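Side-chain contacts in methylmalonyl-CoA carboxyltransferase 5S subunit (Propionibacterium freudenreichii subsp. shermanii, PDB 1RQB), which catalyses the transfer of a carboxyl group from the biotin of the 1.3S subunit to pyruvate, giving oxaloacetate, with a cobalt ion at its active site: residues Leu32-Ala35 against His36-Leu39; Thr251-Ser254 against Ser255-Leu258; Lys294-Arg297 against Pro298-Lys302; Thr42-Met46 against Glu47-Gly51; Tyr72-Ile76 against Arg77-Glu81. One frame throughout, in Å; residues are numbered along the deposited sequence.

How the contacts relate
Along the chain the order is contact 1, contact 4, contact 5, contact 2, contact 3, and all belong to the TIM barrel or to the stretch that follows helix 283-296. Contact 1, on helix 31-39, carries Asp34, one of the cobalt ligands. The centres of contacts 1 and 2 are about 9 Å apart, those of contacts 1 and 4 about 11 Å. Contact 2, in the loop after strand 248-251, and contact 4, in the loop before helix 53-58, both pack against helix 31-39, which brings its ligand to the metal. Further out, contact 3, at the end of helix 283-296, touches both loops, while contact 5, at the end of helix 71-77 and in the loop after it, touches contact 4 alone.

Contact 1: Leu32-Ala35 against His36-Leu39; sequences LRDA and HQSL. With CO (cobalt (II) ion), chain B.
Arg33 and Gln37, one helical turn apart, lie side by side and point the same way, with guanidinium and amide planes 69° apart. Arg33 to Gln37 belong to the substrate-binding site. Arg33 NH1 gives a hydrogen bond of 2.9 Å to Gln37 OE1; the oxygen sits in the guanidinium plane, whereas the nitrogen stands above the plane of the amide carbonyl. Over one guanidinium face lies Asp34 OD2, 3.3 Å from Arg33 NH1, an attraction of charges with no N-H aimed at the oxygen. Glu65 takes Arg33 NE. Asp34 OD1 binds the cobalt ion at 2.0 Å, beside His226, His228 and the carboxylated Lys195, and His262 also bonds to this oxygen. Ser38 OG and Ser38 N reach Asp34 O from opposite faces of its plane, the hydroxyl at 2.8 Å. The ring of His36 is swung back along the helix, CG being placed between the backbone N and the carbonyl carbon (chi1 65°). There Arg33 O lies over one ring face, and His36 NE2 makes a weak 3.0 Å hydrogen bond to Leu32 O at the ring's edge. With an alanine here, Leu32 O would probably lose that side-chain donor and a gap would open beside Met44 and Thr71. Helix 31-39 follows strand 23-29 of the barrel, sets Leu32 on strand 63-68, and leans Arg33 and His36 on helix 71-77.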
loop_
_atom_site.group_PDB
_atom_site.type_symbol
_atom_site.label_atom_id
_atom_site.label_comp_id
_atom_site.label_asym_id
_atom_site.label_seq_id
_atom_site.Cartn_x
_atom_site.Cartn_y
_atom_site.Cartn_z
ATOM N N LEU A 32 17.656 -3.342 4.730
ATOM C CA LEU A 32 18.624 -4.254 5.357
ATOM C C LEU A 32 18.327 -4.531 6.833
ATOM O O LEU A 32 19.002 -5.358 7.445
ATOM C CB LEU A 32 20.044 -3.710 5.213
ATOM C CG LEU A 32 20.493 -3.467 3.768
ATOM C CD1 LEU A 32 21.907 -2.905 3.788
ATOM C CD2 LEU A 32 20.434 -4.762 2.939
ATOM N N ARG A 33 17.338 -3.867 7.416
ATOM C CA ARG A 33 17.054 -4.149 8.830
ATOM C C ARG A 33 15.549 -4.232 9.091
ATOM O O ARG A 33 14.982 -5.323 9.151
ATOM C CB ARG A 33 17.707 -3.086 9.738
ATOM C CG ARG A 33 17.805 -3.477 11.234
ATOM C CD ARG A 33 16.469 -3.559 11.952
ATOM N NE ARG A 33 15.843 -2.241 12.070
ATOM C CZ ARG A 33 14.840 -1.962 12.896
ATOM N NH1 ARG A 33 14.338 -2.915 13.675
ATOM N NH2 ARG A 33 14.347 -0.726 12.951
ATOM N N ASP A 34 14.883 -3.090 9.205
ATOM C CA ASP A 34 13.465 -3.098 9.597
ATOM C C ASP A 34 12.550 -3.744 8.552
ATOM O O ASP A 34 11.549 -4.362 8.916
ATOM C CB ASP A 34 12.986 -1.672 9.911
ATOM C CG ASP A 34 11.880 -1.643 10.963
ATOM O OD1 ASP A 34 11.213 -0.602 11.088
ATOM O OD2 ASP A 34 11.686 -2.657 11.676
ATOM N N ALA A 35 12.860 -3.631 7.263
ATOM C CA ALA A 35 11.950 -4.211 6.262
ATOM C C ALA A 35 11.814 -5.724 6.442
ATOM O O ALA A 35 10.699 -6.241 6.492
ATOM C CB ALA A 35 12.416 -3.884 4.832
ATOM N N HIS A 36 12.928 -6.453 6.550
ATOM C CA HIS A 36 12.779 -7.910 6.674
ATOM C C HIS A 36 12.412 -8.297 8.107
ATOM O O HIS A 36 11.817 -9.347 8.341
ATOM C CB HIS A 36 14.015 -8.651 6.159
ATOM C CG HIS A 36 15.255 -8.402 6.946
ATOM N ND1 HIS A 36 15.583 -9.132 8.067
ATOM C CD2 HIS A 36 16.263 -7.520 6.761
ATOM C CE1 HIS A 36 16.743 -8.711 8.538
ATOM N NE2 HIS A 36 17.177 -7.734 7.763
ATOM N N GLN A 37 12.745 -7.445 9.068
ATOM C CA GLN A 37 12.334 -7.740 10.448
ATOM C C GLN A 37 10.806 -7.707 10.517
ATOM O O GLN A 37 10.172 -8.551 11.146
ATOM C CB GLN A 37 12.876 -6.692 11.430
ATOM C CG GLN A 37 12.400 -6.924 12.884
ATOM C CD GLN A 37 13.057 -5.995 13.897
ATOM O OE1 GLN A 37 14.264 -5.763 13.856
ATOM N NE2 GLN A 37 12.261 -5.478 14.828
ATOM N N SER A 38 10.223 -6.731 9.836
ATOM C CA SER A 38 8.771 -6.504 9.866
ATOM C C SER A 38 8.017 -7.414 8.897
ATOM O O SER A 38 6.878 -7.790 9.167
ATOM C CB SER A 38 8.477 -5.044 9.500
ATOM O OG SER A 38 9.142 -4.162 10.392
ATOM N N LEU A 39 8.637 -7.791 7.784
ATOM C CA LEU A 39 7.897 -8.576 6.785
ATOM C C LEU A 39 8.233 -10.069 6.796
ATOM O O LEU A 39 7.404 -10.877 6.376
ATOM C CB LEU A 39 8.163 -8.012 5.390
ATOM C CG LEU A 39 7.559 -6.623 5.146
ATOM C CD1 LEU A 39 8.087 -6.041 3.859
ATOM C CD2 LEU A 39 6.035 -6.740 5.119
HETATM CO CO CO B . 10.188 0.185 12.638
HETATM O O HOH W 1 12.003 -2.357 15.578
HETATM O O HOH W 2 10.077 -1.880 13.558
#

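Contact 2: Thr251-Ser254 against Ser255-Leu258; sequences TAIS and SMSL
Ser255 opens the second half of this turn with its OG 3.8 Å from Ile253 CG2, a van der Waals touch; the polar partner of OG is the carbonyl of Arg290. Next, Met256, a selenomethionine, closes the turn: its N donates to Ile253 O at 2.8 Å with an N-H...O angle of 157°. Since Ser254 and Ser255 between them both have helical backbone angles, this is a type I beta turn. Beside this bond the side chains of Ile253 and Met256 cross obliquely, Met256 CG lying 3.9 Å from Ile253 CG2. Beyond CG the Met256 chain bends twice and carries its selenium away from the turn, while Met256 O rests 3.4 Å from Ala252 CB. Ser257 then folds back over the turn. Its OG stands between its own backbone N and carbonyl carbon (chi1 69°), a rotation that brings it within 2.9 Å of Ser254 O as a hydrogen-bond donor, tilted from the carbonyl plane. A water adds a second tie, donating to Ser254 O and accepting from Ser257 N at 3.2 Å. Were Ser257 an alanine, Ser254 O would probably keep the water but lose its hydroxyl donor, leaving this end of the turn less firmly fixed. The loop joins strand 248-251 to helix 265-271, whose Glu266 holds Ser254 OG. Ile289 and Phe293 of helix 283-296 and Val31 and Ala35 of helix 31-39 pack against it, and Val309 of the second subunit meets Ser254 and Ser257.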
loop_
_atom_site.group_PDB
_atom_site.type_symbol
_atom_site.label_atom_id
_atom_site.label_comp_id
_atom_site.label_asym_id
_atom_site.label_seq_id
_atom_site.Cartn_x
_atom_site.Cartn_y
_atom_site.Cartn_z
ATOM N N THR A 251 12.010 4.798 4.531
ATOM C CA THR A 251 11.211 4.024 3.572
ATOM C C THR A 251 11.929 2.708 3.262
ATOM O O THR A 251 13.086 2.507 3.629
ATOM C CB THR A 251 11.014 4.806 2.239
ATOM O OG1 THR A 251 12.296 5.019 1.627
ATOM C CG2 THR A 251 10.358 6.172 2.495
ATOM N N ALA A 252 11.227 1.819 2.571
ATOM C CA ALA A 252 11.801 0.518 2.193
ATOM C C ALA A 252 11.649 0.337 0.681
ATOM O O ALA A 252 10.605 0.671 0.123
ATOM C CB ALA A 252 11.062 -0.623 2.925
ATOM N N ILE A 253 12.676 -0.210 0.028
ATOM C CA ILE A 253 12.608 -0.437 -1.425
ATOM C C ILE A 253 11.279 -1.129 -1.740
ATOM O O ILE A 253 10.834 -2.010 -1.007
ATOM C CB ILE A 253 13.848 -1.235 -1.912
ATOM C CG1 ILE A 253 14.092 -0.971 -3.413
ATOM C CG2 ILE A 253 13.676 -2.712 -1.605
ATOM C CD1 ILE A 253 14.503 0.471 -3.725
ATOM N N SER A 254 10.655 -0.745 -2.856
ATOM C CA SER A 254 9.291 -1.176 -3.202
ATOM C C SER A 254 9.051 -2.690 -3.199
ATOM O O SER A 254 7.944 -3.115 -2.873
ATOM C CB SER A 254 8.847 -0.552 -4.538
ATOM O OG SER A 254 9.606 -1.033 -5.627
ATOM N N SER A 255 10.029 -3.523 -3.543
ATOM C CA SER A 255 9.785 -4.974 -3.555
ATOM C C SER A 255 9.763 -5.559 -2.138
ATOM O O SER A 255 9.459 -6.734 -1.945
ATOM C CB SER A 255 10.845 -5.688 -4.404
ATOM O OG SER A 255 12.148 -5.213 -4.099
HETATM N N MSE A 256 10.076 -4.743 -1.142
HETATM C CA MSE A 256 10.092 -5.172 0.266
HETATM C C MSE A 256 9.349 -4.124 1.099
HETATM O O MSE A 256 9.855 -3.707 2.139
HETATM C CB MSE A 256 11.526 -5.199 0.778
HETATM C CG MSE A 256 12.455 -6.084 0.009
HETATM SE SE MSE A 256 12.213 -7.860 0.676
HETATM C CE MSE A 256 13.292 -7.710 2.296
ATOM N N SER A 257 8.151 -3.728 0.662
ATOM C CA SER A 257 7.407 -2.660 1.346
ATOM C C SER A 257 5.930 -3.020 1.535
ATOM O O SER A 257 5.456 -4.054 1.065
ATOM C CB SER A 257 7.479 -1.378 0.506
ATOM O OG SER A 257 6.738 -1.538 -0.696
ATOM N N LEU A 258 5.233 -2.121 2.241
ATOM C CA LEU A 258 3.795 -2.168 2.546
ATOM C C LEU A 258 3.453 -3.209 3.614
ATOM O O LEU A 258 4.317 -3.928 4.113
ATOM C CB LEU A 258 2.968 -2.391 1.273
ATOM C CG LEU A 258 3.174 -1.269 0.243
ATOM C CD1 LEU A 258 2.217 -1.461 -0.925
ATOM C CD2 LEU A 258 2.949 0.084 0.887
HETATM O O HOH W 3 6.218 -5.180 -1.427
#

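Contact 3: Lys294-Arg297 against Pro298-Lys302; sequences KAIR and PKYKK
The ring of Tyr300 meets the preceding turn with its edge: Ile296 O lies in the ring plane, 3.6 Å from Tyr300 CD1, and Ile296 CG2 touches Tyr300 CE1 at 3.8 Å. The two side chains run side by side in the same direction. Ile296 holds CG2 anti to its own N, which turns that methyl toward the ring. At the ring's far end Tyr300 OH bonds to Asp48 and to the backbone N of Ala45. The guanidinium of Arg297, at the end of a fully extended chain, reaches Glu304 through NE and the carbonyl of Ser255 through NH1. Through Arg297 and Pro298 the backbone tightens from alpha-helix into 3-10 turns. Pro298 has no N-H to offer Lys294 O and instead sets its CD 3.2 Å from that oxygen, so the alpha-helical bond expected at this position is missing. Three-residue steps follow, Lys299 N donating to Ile296 O at 3.1 Å and Tyr300 N to Arg297 O at 2.9 Å. Lys299 packs CG against Ile296 O and, bending at chi3 (-57°), carries NZ to a salt bridge with Asp48. Lys294 NZ reaches Thr307 of the second subunit.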
loop_
_atom_site.group_PDB
_atom_site.type_symbol
_atom_site.label_atom_id
_atom_site.label_comp_id
_atom_site.label_asym_id
_atom_site.label_seq_id
_atom_site.Cartn_x
_atom_site.Cartn_y
_atom_site.Cartn_z
ATOM N N LYS A 294 13.356 -8.339 -5.324
ATOM C CA LYS A 294 12.146 -8.953 -5.889
ATOM C C LYS A 294 12.425 -10.427 -6.194
ATOM O O LYS A 294 11.559 -11.286 -6.030
ATOM C CB LYS A 294 11.726 -8.236 -7.176
ATOM C CG LYS A 294 10.473 -8.852 -7.787
ATOM C CD LYS A 294 10.028 -8.154 -9.062
ATOM C CE LYS A 294 8.770 -8.824 -9.616
ATOM N NZ LYS A 294 7.679 -8.978 -8.591
ATOM N N ALA A 295 13.647 -10.714 -6.618
ATOM C CA ALA A 295 14.047 -12.084 -6.968
ATOM C C ALA A 295 14.291 -12.927 -5.714
ATOM O O ALA A 295 14.132 -14.147 -5.734
ATOM C CB ALA A 295 15.324 -12.040 -7.824
ATOM N N ILE A 296 14.641 -12.283 -4.610
ATOM C CA ILE A 296 14.967 -13.006 -3.371
ATOM C C ILE A 296 13.762 -13.205 -2.449
ATOM O O ILE A 296 13.664 -14.224 -1.767
ATOM C CB ILE A 296 16.078 -12.231 -2.610
ATOM C CG1 ILE A 296 17.430 -12.557 -3.241
ATOM C CG2 ILE A 296 16.033 -12.525 -1.103
ATOM C CD1 ILE A 296 18.550 -11.715 -2.723
ATOM N N ARG A 297 12.819 -12.276 -2.440
ATOM C CA ARG A 297 11.715 -12.351 -1.471
ATOM C C ARG A 297 10.887 -13.638 -1.530
ATOM O O ARG A 297 10.486 -14.150 -0.485
ATOM C CB ARG A 297 10.814 -11.130 -1.594
ATOM C CG ARG A 297 9.743 -11.084 -0.516
ATOM C CD ARG A 297 8.977 -9.789 -0.576
ATOM N NE ARG A 297 7.951 -9.749 0.453
ATOM C CZ ARG A 297 7.175 -8.697 0.679
ATOM N NH1 ARG A 297 7.322 -7.592 -0.052
ATOM N NH2 ARG A 297 6.241 -8.756 1.618
ATOM N N PRO A 298 10.601 -14.190 -2.726
ATOM C CA PRO A 298 9.795 -15.422 -2.735
ATOM C C PRO A 298 10.336 -16.581 -1.894
ATOM O O PRO A 298 9.572 -17.431 -1.438
ATOM C CB PRO A 298 9.710 -15.772 -4.224
ATOM C CG PRO A 298 9.797 -14.423 -4.884
ATOM C CD PRO A 298 10.917 -13.773 -4.102
ATOM N N LYS A 299 11.650 -16.610 -1.680
ATOM C CA LYS A 299 12.279 -17.685 -0.895
ATOM C C LYS A 299 11.901 -17.603 0.586
ATOM O O LYS A 299 12.088 -18.565 1.329
ATOM C CB LYS A 299 13.807 -17.627 -1.016
ATOM C CG LYS A 299 14.329 -17.792 -2.433
ATOM C CD LYS A 299 15.852 -17.950 -2.470
ATOM C CE LYS A 299 16.592 -16.790 -1.825
ATOM N NZ LYS A 299 18.074 -16.960 -1.969
ATOM N N TYR A 300 11.352 -16.470 1.019
ATOM C CA TYR A 300 11.004 -16.286 2.436
ATOM C C TYR A 300 9.495 -16.391 2.666
ATOM O O TYR A 300 8.997 -15.979 3.712
ATOM C CB TYR A 300 11.511 -14.913 2.909
ATOM C CG TYR A 300 13.022 -14.856 2.983
ATOM C CD1 TYR A 300 13.798 -14.598 1.846
ATOM C CD2 TYR A 300 13.679 -15.142 4.185
ATOM C CE1 TYR A 300 15.198 -14.633 1.910
ATOM C CE2 TYR A 300 15.064 -15.182 4.259
ATOM C CZ TYR A 300 15.816 -14.931 3.131
ATOM O OH TYR A 300 17.182 -14.983 3.227
ATOM N N LYS A 301 8.773 -16.987 1.724
ATOM C CA LYS A 301 7.309 -17.074 1.828
ATOM C C LYS A 301 6.840 -17.724 3.133
ATOM O O LYS A 301 5.786 -17.360 3.650
ATOM C CB LYS A 301 6.721 -17.846 0.647
ATOM C CG LYS A 301 7.126 -19.303 0.578
ATOM C CD LYS A 301 6.412 -19.992 -0.576
ATOM C CE LYS A 301 4.898 -19.872 -0.424
ATOM N NZ LYS A 301 4.150 -20.535 -1.535
ATOM N N LYS A 302 7.588 -18.683 3.672
ATOM C CA LYS A 302 7.152 -19.359 4.904
ATOM C C LYS A 302 7.139 -18.403 6.098
ATOM O O LYS A 302 6.603 -18.741 7.152
ATOM C CB LYS A 302 8.073 -20.547 5.249
ATOM C CG LYS A 302 8.130 -21.693 4.230
ATOM C CD LYS A 302 6.765 -22.364 4.033
ATOM C CE LYS A 302 6.881 -23.564 3.082
ATOM N NZ LYS A 302 5.600 -24.322 2.993
#

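Contact 4: Thr42-Met46 against Glu47-Gly51; sequences TRMAM and EDMVG
Met44 and Met49 make the tightest touch of this turn, their CG atoms only 3.3 Å apart, closer than carbon chains usually settle. Both residues are selenomethionines, as is Met46. The Met44 chain, with CG anti to the backbone N (chi1 177°) and bends at the next two bonds, passes slantwise across Met49 and also sets its SE 4.0 Å from Asp48 CB. A second cluster gathers round Met46, which meets its neighbours at about right angles: Met46 CG lies 3.8 Å from Val50 CG1, and Met46 SE lies 4.0 Å from Met49 CE. Ala45 CB rests 3.6 Å from CG of the exposed Glu47. Behind these side chains stands a backbone of tight turns that fixes their spacing. Asp48 N donates to Ala45 O at 2.9 Å, a three-residue step. Met46 O accepts twice, from Met49 N, three residues on and high above its carbonyl plane, and from Val50 N, four residues on and almost in line with the C=O bond at 3.1 Å. This paired grip brings Met49 and Val50 within touch of the Met46 side chain. One shell further out, His292 bonds to Asp48 O, while the Asp48 carboxylate is held by Tyr300 OH and Lys299 NZ. The whole turn bridges helix 31-39 and helix 53-58 of the barrel. Met44 touches both His36 of the first of these helices and Phe293 of helix 283-296; Met49 reaches Leu32, and Met46 fits against Arg86, Thr89 and Phe90 of helix 83-93.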
loop_
_atom_site.group_PDB
_atom_site.type_symbol
_atom_site.label_atom_id
_atom_site.label_comp_id
_atom_site.label_asym_id
_atom_site.label_seq_id
_atom_site.Cartn_x
_atom_site.Cartn_y
_atom_site.Cartn_z
ATOM N N THR A 42 12.653 -11.189 10.425
ATOM C CA THR A 42 14.091 -10.914 10.562
ATOM C C THR A 42 14.950 -12.088 10.085
ATOM O O THR A 42 16.108 -12.201 10.484
ATOM C CB THR A 42 14.474 -10.660 12.055
ATOM O OG1 THR A 42 13.357 -10.112 12.772
ATOM C CG2 THR A 42 15.634 -9.691 12.143
ATOM N N ARG A 43 14.434 -12.924 9.189
ATOM C CA ARG A 43 15.185 -14.112 8.757
ATOM C C ARG A 43 16.103 -13.863 7.558
ATOM O O ARG A 43 16.780 -14.787 7.110
ATOM C CB ARG A 43 14.220 -15.240 8.399
ATOM C CG ARG A 43 13.410 -15.809 9.559
ATOM C CD ARG A 43 14.328 -16.347 10.643
ATOM N NE ARG A 43 13.665 -17.345 11.484
ATOM C CZ ARG A 43 12.748 -17.102 12.409
ATOM N NH1 ARG A 43 12.341 -15.864 12.657
ATOM N NH2 ARG A 43 12.237 -18.119 13.093
HETATM N N MSE A 44 16.171 -12.643 7.041
HETATM C CA MSE A 44 16.995 -12.391 5.850
HETATM C C MSE A 44 18.456 -12.797 6.064
HETATM O O MSE A 44 19.124 -12.314 6.975
HETATM C CB MSE A 44 16.966 -10.922 5.454
HETATM C CG MSE A 44 17.866 -10.654 4.279
HETATM SE SE MSE A 44 16.877 -10.864 2.659
HETATM C CE MSE A 44 16.297 -9.110 2.595
ATOM N N ALA A 45 18.956 -13.642 5.168
ATOM C CA ALA A 45 20.345 -14.121 5.246
ATOM C C ALA A 45 21.280 -13.101 4.594
ATOM O O ALA A 45 20.949 -12.492 3.578
ATOM C CB ALA A 45 20.469 -15.464 4.542
HETATM N N MSE A 46 22.467 -12.953 5.174
HETATM C CA MSE A 46 23.467 -12.004 4.667
HETATM C C MSE A 46 23.767 -12.296 3.194
HETATM O O MSE A 46 23.937 -11.375 2.396
HETATM C CB MSE A 46 24.752 -12.096 5.500
HETATM C CG MSE A 46 25.785 -11.056 5.116
HETATM SE SE MSE A 46 25.044 -9.238 5.309
HETATM C CE MSE A 46 26.697 -8.312 5.748
ATOM N N GLU A 47 23.805 -13.578 2.832
ATOM C CA GLU A 47 24.091 -13.988 1.449
ATOM C C GLU A 47 23.088 -13.365 0.476
ATOM O O GLU A 47 23.418 -13.086 -0.676
ATOM C CB GLU A 47 24.034 -15.525 1.331
ATOM C CG GLU A 47 22.697 -16.134 1.753
ATOM C CD GLU A 47 22.726 -17.657 1.898
ATOM O OE1 GLU A 47 23.560 -18.169 2.681
ATOM O OE2 GLU A 47 21.901 -18.336 1.240
ATOM N N ASP A 48 21.867 -13.127 0.940
ATOM C CA ASP A 48 20.813 -12.583 0.072
ATOM C C ASP A 48 20.815 -11.052 0.053
ATOM O O ASP A 48 20.055 -10.449 -0.705
ATOM C CB ASP A 48 19.436 -13.089 0.537
ATOM C CG ASP A 48 19.199 -14.567 0.197
ATOM O OD1 ASP A 48 19.675 -15.020 -0.863
ATOM O OD2 ASP A 48 18.519 -15.277 0.972
HETATM N N MSE A 49 21.666 -10.411 0.848
HETATM C CA MSE A 49 21.677 -8.941 0.908
HETATM C C MSE A 49 22.939 -8.315 0.309
HETATM O O MSE A 49 22.864 -7.252 -0.305
HETATM C CB MSE A 49 21.579 -8.454 2.365
HETATM C CG MSE A 49 20.306 -8.808 3.100
HETATM SE SE MSE A 49 20.240 -7.954 4.880
HETATM C CE MSE A 49 21.132 -9.320 5.930
ATOM N N VAL A 50 24.100 -8.942 0.494
ATOM C CA VAL A 50 25.369 -8.344 0.052
ATOM C C VAL A 50 25.366 -7.917 -1.417
ATOM O O VAL A 50 26.006 -6.928 -1.771
ATOM C CB VAL A 50 26.586 -9.272 0.301
ATOM C CG1 VAL A 50 26.791 -9.451 1.804
ATOM C CG2 VAL A 50 26.391 -10.614 -0.394
ATOM N N GLY A 51 24.665 -8.655 -2.267
ATOM C CA GLY A 51 24.630 -8.311 -3.677
ATOM C C GLY A 51 24.018 -6.963 -4.026
ATOM O O GLY A 51 24.199 -6.472 -5.139
#

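Contact 5: Tyr72-Ile76 against Arg77-Glu81; sequences YDSCI and RFLNE
Asp73 and Arg77 cross at a slant, one turn apart on the more exposed flank of the helix, carboxylate and guanidinium planes 35° apart. Arg77 comes side-on and grips Asp73 OD1 with two nitrogens, NE and NH2, each at 2.7 Å; NE also makes a weak bond to OD2. A bend at chi3 (-59°) turns the guanidinium edge toward the carboxylate, with OD1 near its plane. At the end of the helix a water links Ile76 O, to which it donates, with Asn80 N, 2.8 Å from it.

The buried side is closer-knit. Cys75 CB lies 3.3 Å from Glu81 O, and Cys75 SG is 4.0 Å from Glu81 CD, whose carboxylate is paired with Arg86. Glu81 N donates to Cys75 O at 2.8 Å along a nearly straight line (173°). Ser74 O receives both Phe78 N and Leu79 N, and Ser74 OG is bonded to Thr42 O. At the border of this side stands the partly exposed Phe78 ring, with Ser74 OG at its edge, 3.8 Å from Phe78 CD1, and Arg43 in cation-pi contact with it.

Widening of the last turn marks the end of helix 71-77: the Leu79 bond to Ser74 O spans five residues, as in a pi-type turn, and Asn80 then leaves the helical conformation with positive phi, carrying the chain of this TIM barrel toward helix 83-93.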
loop_
_atom_site.group_PDB
_atom_site.type_symbol
_atom_site.label_atom_id
_atom_site.label_comp_id
_atom_site.label_asym_id
_atom_site.label_seq_id
_atom_site.Cartn_x
_atom_site.Cartn_y
_atom_site.Cartn_z
ATOM N N TYR A 72 20.241 -8.762 15.798
ATOM C CA TYR A 72 21.330 -9.391 16.561
ATOM C C TYR A 72 20.857 -10.776 17.007
ATOM O O TYR A 72 21.510 -11.791 16.769
ATOM C CB TYR A 72 21.674 -8.518 17.772
ATOM C CG TYR A 72 23.036 -8.765 18.392
ATOM C CD1 TYR A 72 24.059 -7.821 18.258
ATOM C CD2 TYR A 72 23.283 -9.903 19.165
ATOM C CE1 TYR A 72 25.292 -7.995 18.890
ATOM C CE2 TYR A 72 24.520 -10.089 19.809
ATOM C CZ TYR A 72 25.512 -9.126 19.665
ATOM O OH TYR A 72 26.716 -9.273 20.308
ATOM N N ASP A 73 19.692 -10.809 17.634
ATOM C CA ASP A 73 19.092 -12.068 18.099
ATOM C C ASP A 73 18.921 -13.043 16.932
ATOM O O ASP A 73 19.268 -14.218 17.042
ATOM C CB ASP A 73 17.720 -11.801 18.723
ATOM C CG ASP A 73 16.971 -13.091 19.045
ATOM O OD1 ASP A 73 17.263 -13.702 20.091
ATOM O OD2 ASP A 73 16.108 -13.509 18.241
ATOM N N SER A 74 18.382 -12.577 15.808
ATOM C CA SER A 74 18.137 -13.477 14.671
ATOM C C SER A 74 19.435 -14.096 14.150
ATOM O O SER A 74 19.480 -15.272 13.792
ATOM C CB SER A 74 17.457 -12.735 13.529
ATOM O OG SER A 74 17.181 -13.640 12.468
ATOM N N CYS A 75 20.485 -13.291 14.081
ATOM C CA CYS A 75 21.772 -13.787 13.574
ATOM C C CYS A 75 22.262 -14.983 14.393
ATOM O O CYS A 75 22.603 -16.025 13.837
ATOM C CB CYS A 75 22.835 -12.683 13.644
ATOM S SG CYS A 75 22.796 -11.517 12.264
ATOM N N ILE A 76 22.284 -14.856 15.713
ATOM C CA ILE A 76 22.846 -15.941 16.529
ATOM C C ILE A 76 21.822 -17.030 16.856
ATOM O O ILE A 76 22.204 -18.164 17.138
ATOM C CB ILE A 76 23.401 -15.414 17.863
ATOM C CG1 ILE A 76 22.257 -14.881 18.714
ATOM C CG2 ILE A 76 24.444 -14.324 17.611
ATOM C CD1 ILE A 76 22.704 -14.378 20.060
ATOM N N ARG A 77 20.533 -16.725 16.798
ATOM C CA ARG A 77 19.552 -17.743 17.199
ATOM C C ARG A 77 19.088 -18.585 16.009
ATOM O O ARG A 77 18.862 -19.784 16.159
ATOM C CB ARG A 77 18.347 -17.063 17.870
ATOM C CG ARG A 77 17.345 -18.019 18.514
ATOM C CD ARG A 77 16.102 -17.280 19.031
ATOM N NE ARG A 77 16.382 -16.240 20.022
ATOM C CZ ARG A 77 16.488 -16.448 21.332
ATOM N NH1 ARG A 77 16.341 -17.669 21.827
ATOM N NH2 ARG A 77 16.728 -15.430 22.153
ATOM N N PHE A 78 18.979 -17.995 14.821
ATOM C CA PHE A 78 18.442 -18.748 13.677
ATOM C C PHE A 78 19.410 -18.862 12.498
ATOM O O PHE A 78 19.319 -19.813 11.723
ATOM C CB PHE A 78 17.182 -18.063 13.130
ATOM C CG PHE A 78 16.118 -17.819 14.156
ATOM C CD1 PHE A 78 15.608 -16.540 14.344
ATOM C CD2 PHE A 78 15.601 -18.867 14.907
ATOM C CE1 PHE A 78 14.596 -16.303 15.268
ATOM C CE2 PHE A 78 14.589 -18.648 15.832
ATOM C CZ PHE A 78 14.083 -17.360 16.015
ATOM N N LEU A 79 20.330 -17.918 12.330
ATOM C CA LEU A 79 21.168 -17.946 11.124
ATOM C C LEU A 79 22.613 -18.369 11.396
ATOM O O LEU A 79 23.429 -18.371 10.475
ATOM C CB LEU A 79 21.152 -16.558 10.464
ATOM C CG LEU A 79 19.776 -15.923 10.215
ATOM C CD1 LEU A 79 19.963 -14.549 9.593
ATOM C CD2 LEU A 79 18.936 -16.807 9.301
ATOM N N ASN A 80 22.936 -18.722 12.635
ATOM C CA ASN A 80 24.308 -19.114 12.995
ATOM C C ASN A 80 25.293 -18.110 12.396
ATOM O O ASN A 80 26.313 -18.481 11.816
ATOM C CB ASN A 80 24.638 -20.524 12.480
ATOM C CG ASN A 80 25.942 -21.061 13.061
ATOM O OD1 ASN A 80 26.115 -21.096 14.278
ATOM N ND2 ASN A 80 26.865 -21.471 12.194
ATOM N N GLU A 81 24.984 -16.831 12.559
ATOM C CA GLU A 81 25.820 -15.756 12.005
ATOM C C GLU A 81 26.271 -14.820 13.128
ATOM O O GLU A 81 25.507 -14.518 14.043
ATOM C CB GLU A 81 24.995 -14.968 10.981
ATOM C CG GLU A 81 25.749 -13.838 10.314
ATOM C CD GLU A 81 24.900 -13.110 9.289
ATOM O OE1 GLU A 81 23.812 -13.627 8.941
ATOM O OE2 GLU A 81 25.324 -12.031 8.825
HETATM O O HOH W 4 21.857 -20.012 14.825
#